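Local coordinates for immunoreactive 84kD antigen PG93 (PDB 5M11), which serves as an essential bacterial surface component of the type-IX secretion system of Porphyromonas gingivalis, and binds zinc and calcium ions, at residues S67-Y80 with K110-L124. Sequence-based numbering, arbitrary orientation.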
# COMPACT_ATOMS: atom_id res chain seq x y z
N SER A 67 13.39 -7.66 7.52
CA SER A 67 14.06 -8.14 8.75
C SER A 67 14.72 -6.99 9.52
O SER A 67 15.04 -5.94 8.93
CB SER A 67 15.11 -9.19 8.42
OG SER A 67 15.76 -9.63 9.59
N ILE A 68 15.00 -7.21 10.81
CA ILE A 68 15.66 -6.24 11.69
C ILE A 68 16.58 -6.93 12.71
O ILE A 68 16.40 -8.11 13.00
CB ILE A 68 14.63 -5.34 12.42
CG1 ILE A 68 13.43 -6.16 12.97
CG2 ILE A 68 14.19 -4.16 11.55
CD1 ILE A 68 12.53 -5.41 14.03
N ALA A 69 17.53 -6.17 13.27
CA ALA A 69 18.41 -6.65 14.35
C ALA A 69 19.05 -5.46 15.08
O ALA A 69 19.21 -4.39 14.47
CB ALA A 69 19.45 -7.62 13.84
N TYR A 70 19.39 -5.62 16.37
CA TYR A 70 19.93 -4.56 17.22
C TYR A 70 21.39 -4.79 17.58
O TYR A 70 21.79 -5.90 17.91
CB TYR A 70 19.07 -4.44 18.49
CG TYR A 70 19.53 -3.43 19.53
CD1 TYR A 70 19.30 -2.06 19.36
CD2 TYR A 70 20.09 -3.85 20.73
CE1 TYR A 70 19.70 -1.13 20.32
CE2 TYR A 70 20.50 -2.93 21.70
CZ TYR A 70 20.31 -1.57 21.49
OH TYR A 70 20.69 -0.67 22.47
N SER A 71 22.18 -3.73 17.54
CA SER A 71 23.56 -3.77 17.96
C SER A 71 23.63 -3.20 19.38
O SER A 71 23.62 -1.97 19.56
CB SER A 71 24.47 -3.01 17.00
OG SER A 71 25.77 -2.97 17.56
N GLU A 72 23.65 -4.11 20.38
CA GLU A 72 23.74 -3.82 21.82
C GLU A 72 24.92 -2.85 22.07
O GLU A 72 24.77 -1.88 22.82
CB GLU A 72 23.90 -5.14 22.60
CG GLU A 72 24.06 -5.03 24.11
CD GLU A 72 24.16 -6.36 24.84
OE1 GLU A 72 23.48 -7.33 24.43
OE2 GLU A 72 24.90 -6.43 25.85
N GLN A 73 26.04 -3.09 21.37
CA GLN A 73 27.25 -2.29 21.47
C GLN A 73 27.02 -0.89 20.89
O GLN A 73 27.35 0.08 21.56
CB GLN A 73 28.42 -3.01 20.77
CG GLN A 73 29.81 -2.53 21.18
CD GLN A 73 30.82 -2.80 20.09
OE1 GLN A 73 31.21 -1.91 19.31
NE2 GLN A 73 31.28 -4.05 19.99
N LEU A 74 26.43 -0.76 19.69
CA LEU A 74 26.26 0.55 19.06
C LEU A 74 24.92 1.25 19.35
O LEU A 74 24.68 2.34 18.81
CB LEU A 74 26.44 0.43 17.54
CG LEU A 74 27.80 -0.05 17.06
CD1 LEU A 74 27.69 -0.69 15.74
CD2 LEU A 74 28.81 1.08 17.02
N LYS A 75 24.05 0.65 20.21
CA LYS A 75 22.71 1.16 20.54
C LYS A 75 21.97 1.57 19.24
O LYS A 75 21.26 2.58 19.20
CB LYS A 75 22.78 2.31 21.57
CG LYS A 75 23.23 1.83 22.95
CD LYS A 75 23.52 2.99 23.89
CE LYS A 75 24.50 2.62 24.97
NZ LYS A 75 25.09 3.82 25.64
N SER A 76 22.18 0.78 18.15
CA SER A 76 21.60 1.01 16.84
C SER A 76 20.89 -0.21 16.30
O SER A 76 21.29 -1.34 16.59
CB SER A 76 22.66 1.45 15.84
OG SER A 76 23.33 2.62 16.29
N LEU A 77 19.84 0.02 15.49
CA LEU A 77 19.03 -1.01 14.86
C LEU A 77 19.24 -1.02 13.33
O LEU A 77 19.06 0.01 12.66
CB LEU A 77 17.53 -0.80 15.22
CG LEU A 77 16.53 -1.78 14.59
CD1 LEU A 77 16.35 -3.00 15.46
CD2 LEU A 77 15.20 -1.12 14.35
N VAL A 78 19.61 -2.19 12.80
CA VAL A 78 19.79 -2.42 11.37
C VAL A 78 18.43 -2.83 10.77
O VAL A 78 17.84 -3.80 11.22
CB VAL A 78 20.87 -3.49 11.12
CG1 VAL A 78 20.83 -4.00 9.68
CG2 VAL A 78 22.25 -2.95 11.48
N ILE A 79 17.93 -2.06 9.78
CA ILE A 79 16.67 -2.31 9.07
C ILE A 79 16.99 -2.77 7.65
O ILE A 79 17.51 -1.98 6.86
CB ILE A 79 15.70 -1.09 9.03
CG1 ILE A 79 15.45 -0.49 10.41
CG2 ILE A 79 14.39 -1.49 8.37
CD1 ILE A 79 15.09 0.97 10.38
N TYR A 80 16.67 -4.03 7.34
CA TYR A 80 16.89 -4.56 5.99
C TYR A 80 15.52 -4.64 5.28
O TYR A 80 14.56 -5.22 5.79
CB TYR A 80 17.65 -5.91 6.00
CG TYR A 80 17.88 -6.46 4.61
CD1 TYR A 80 19.01 -6.13 3.89
CD2 TYR A 80 16.93 -7.29 4.00
CE1 TYR A 80 19.22 -6.62 2.60
CE2 TYR A 80 17.12 -7.78 2.71
CZ TYR A 80 18.26 -7.43 2.00
OH TYR A 80 18.44 -7.88 0.72
N LYS A 110 17.28 -10.66 -3.53
CA LYS A 110 17.48 -9.86 -2.32
C LYS A 110 17.05 -10.61 -1.07
O LYS A 110 17.27 -10.13 0.05
CB LYS A 110 16.72 -8.51 -2.40
CG LYS A 110 16.87 -7.74 -3.71
CD LYS A 110 18.20 -7.04 -3.86
CE LYS A 110 18.30 -6.41 -5.22
NZ LYS A 110 19.58 -5.69 -5.40
N THR A 111 16.48 -11.81 -1.24
CA THR A 111 16.01 -12.62 -0.12
C THR A 111 17.06 -12.67 0.98
O THR A 111 18.22 -12.89 0.68
CB THR A 111 15.67 -14.02 -0.62
OG1 THR A 111 14.62 -13.90 -1.57
CG2 THR A 111 15.31 -15.00 0.51
N LEU A 112 16.65 -12.42 2.22
CA LEU A 112 17.55 -12.52 3.37
C LEU A 112 17.19 -13.76 4.17
O LEU A 112 16.02 -14.05 4.38
CB LEU A 112 17.51 -11.27 4.26
CG LEU A 112 18.65 -11.08 5.23
CD1 LEU A 112 19.78 -10.31 4.61
CD2 LEU A 112 18.17 -10.35 6.46
N ASN A 113 18.20 -14.50 4.59
CA ASN A 113 18.04 -15.73 5.36
C ASN A 113 18.52 -15.51 6.79
O ASN A 113 17.93 -16.05 7.72
CB ASN A 113 18.81 -16.89 4.68
CG ASN A 113 18.53 -17.07 3.19
OD1 ASN A 113 17.37 -17.16 2.73
ND2 ASN A 113 19.59 -17.13 2.40
N ARG A 114 19.59 -14.70 6.98
CA ARG A 114 20.13 -14.42 8.31
C ARG A 114 20.71 -13.00 8.41
O ARG A 114 21.42 -12.54 7.51
CB ARG A 114 21.20 -15.47 8.72
CG ARG A 114 21.66 -15.41 10.18
CD ARG A 114 20.60 -15.86 11.18
NE ARG A 114 20.32 -17.30 11.11
CZ ARG A 114 19.18 -17.86 11.54
NH1 ARG A 114 18.22 -17.11 12.06
NH2 ARG A 114 19.01 -19.17 11.46
N LEU A 115 20.37 -12.31 9.50
CA LEU A 115 20.88 -10.98 9.85
C LEU A 115 21.50 -11.14 11.21
O LEU A 115 20.81 -11.09 12.22
CB LEU A 115 19.76 -9.93 9.82
CG LEU A 115 20.02 -8.46 10.20
CD1 LEU A 115 21.37 -7.96 9.74
CD2 LEU A 115 18.92 -7.57 9.65
N LEU A 116 22.79 -11.45 11.21
CA LEU A 116 23.56 -11.71 12.41
C LEU A 116 24.37 -10.48 12.83
O LEU A 116 25.26 -10.06 12.09
CB LEU A 116 24.49 -12.91 12.12
CG LEU A 116 25.35 -13.38 13.27
CD1 LEU A 116 24.52 -14.15 14.29
CD2 LEU A 116 26.48 -14.23 12.76
N ILE A 117 24.10 -9.92 14.01
CA ILE A 117 24.89 -8.78 14.52
C ILE A 117 25.88 -9.26 15.60
O ILE A 117 25.46 -9.73 16.67
CB ILE A 117 24.02 -7.61 15.04
CG1 ILE A 117 23.20 -6.98 13.89
CG2 ILE A 117 24.88 -6.59 15.79
CD1 ILE A 117 22.46 -5.75 14.20
N VAL A 118 27.18 -9.19 15.30
CA VAL A 118 28.27 -9.57 16.22
C VAL A 118 29.08 -8.31 16.48
O VAL A 118 29.73 -7.82 15.56
CB VAL A 118 29.15 -10.72 15.68
CG1 VAL A 118 30.17 -11.15 16.71
CG2 VAL A 118 28.31 -11.91 15.22
N GLY A 119 28.98 -7.77 17.68
CA GLY A 119 29.68 -6.54 18.05
C GLY A 119 29.26 -5.33 17.23
O GLY A 119 28.12 -4.86 17.34
N ASN A 120 30.17 -4.83 16.40
CA ASN A 120 29.87 -3.65 15.58
C ASN A 120 29.86 -4.02 14.07
O ASN A 120 29.97 -3.15 13.20
CB ASN A 120 30.83 -2.48 15.92
CG ASN A 120 32.29 -2.76 15.70
OD1 ASN A 120 32.68 -3.73 15.04
ND2 ASN A 120 33.14 -1.89 16.24
N ARG A 121 29.65 -5.32 13.78
CA ARG A 121 29.50 -5.80 12.41
C ARG A 121 28.18 -6.50 12.29
O ARG A 121 27.75 -7.14 13.24
CB ARG A 121 30.65 -6.76 11.97
CG ARG A 121 32.00 -6.12 11.66
CD ARG A 121 32.01 -5.11 10.52
NE ARG A 121 33.35 -4.58 10.25
CZ ARG A 121 33.85 -3.45 10.75
NH1 ARG A 121 35.08 -3.06 10.43
NH2 ARG A 121 33.13 -2.70 11.57
N ALA A 122 27.56 -6.43 11.11
CA ALA A 122 26.36 -7.20 10.81
C ALA A 122 26.68 -8.07 9.61
O ALA A 122 27.33 -7.59 8.68
CB ALA A 122 25.18 -6.31 10.55
N TYR A 123 26.30 -9.35 9.66
CA TYR A 123 26.52 -10.29 8.57
C TYR A 123 25.20 -10.62 7.99
O TYR A 123 24.33 -11.12 8.70
CB TYR A 123 27.23 -11.56 9.04
CG TYR A 123 28.53 -11.27 9.73
CD1 TYR A 123 29.73 -11.20 9.02
CD2 TYR A 123 28.57 -11.01 11.10
CE1 TYR A 123 30.93 -10.87 9.65
CE2 TYR A 123 29.76 -10.69 11.74
CZ TYR A 123 30.94 -10.64 11.01
OH TYR A 123 32.10 -10.35 11.67
N LEU A 124 25.03 -10.29 6.71
CA LEU A 124 23.77 -10.52 6.03
C LEU A 124 23.97 -11.65 5.04
O LEU A 124 24.76 -11.52 4.11
CB LEU A 124 23.29 -9.21 5.37
CG LEU A 124 23.09 -8.01 6.33
CD1 LEU A 124 24.26 -7.06 6.29
CD2 LEU A 124 21.89 -7.23 5.98
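Ile117 and Leu115 press their branched side chains onto Ala69 and Val78, joining two successive four-stranded antiparallel sheets, the blades of a beta-propeller. The innermost strands, 67-71 and 114-118, run parallel (5° apart) at 7.2 Å, too far for backbone pairing but right for meshed side chains. Ala69 suits this narrow place: its lone methyl lets Ile117 CD1 come within 3.6 Å of Ala69 CB, while CG of Leu115 fits beside it. Ile117 CG1 lies anti to its carbonyl carbon, which carries CD1 on to Val78 and leaves CG2 for Ser71. Val78 divides its two methyls, CG1 meeting Leu115 and CG2 meeting Ile117.

Tyr80 closes one end of this core, where it also touches Phe128 and Ile86. Leu112 CD1 sits over the centre of one ring face, 4.0 Å from the centroid, a CH-pi contact, while Leu124 CD2 approaches obliquely. With CG anti to the backbone N (chi1 -180°), the ring reaches far enough for OH to bond Lys110 O at 2.6 Å, in the carbonyl plane on a lone pair. A phenol therefore suits this buried place: its ring packs against leucine and its hydroxyl satisfies a carbonyl.

Toward the hairpin turns packing gives way to a looser, more polar rim, though Leu74 still packs CD1 against Asn120 CB (3.6 Å). Ser71 OG donates to Gly119 O (3.0 Å) and accepts from Leu74 N in an ST motif, linking the two turns. Gly119, with positive phi, belongs to the type II' turn 118-121. On the exposed side Gln73 NE2 lies against Gly119 CA (3.5 Å) and OE1 against Asn120 CB; the side-chain amides of Gln73 and Asn120 stand 65° apart.

Apolar meshing thus holds the blades together, while the two hydrogen bonds between 67-80 and 110-124, one toward each end, probably fix their alignment.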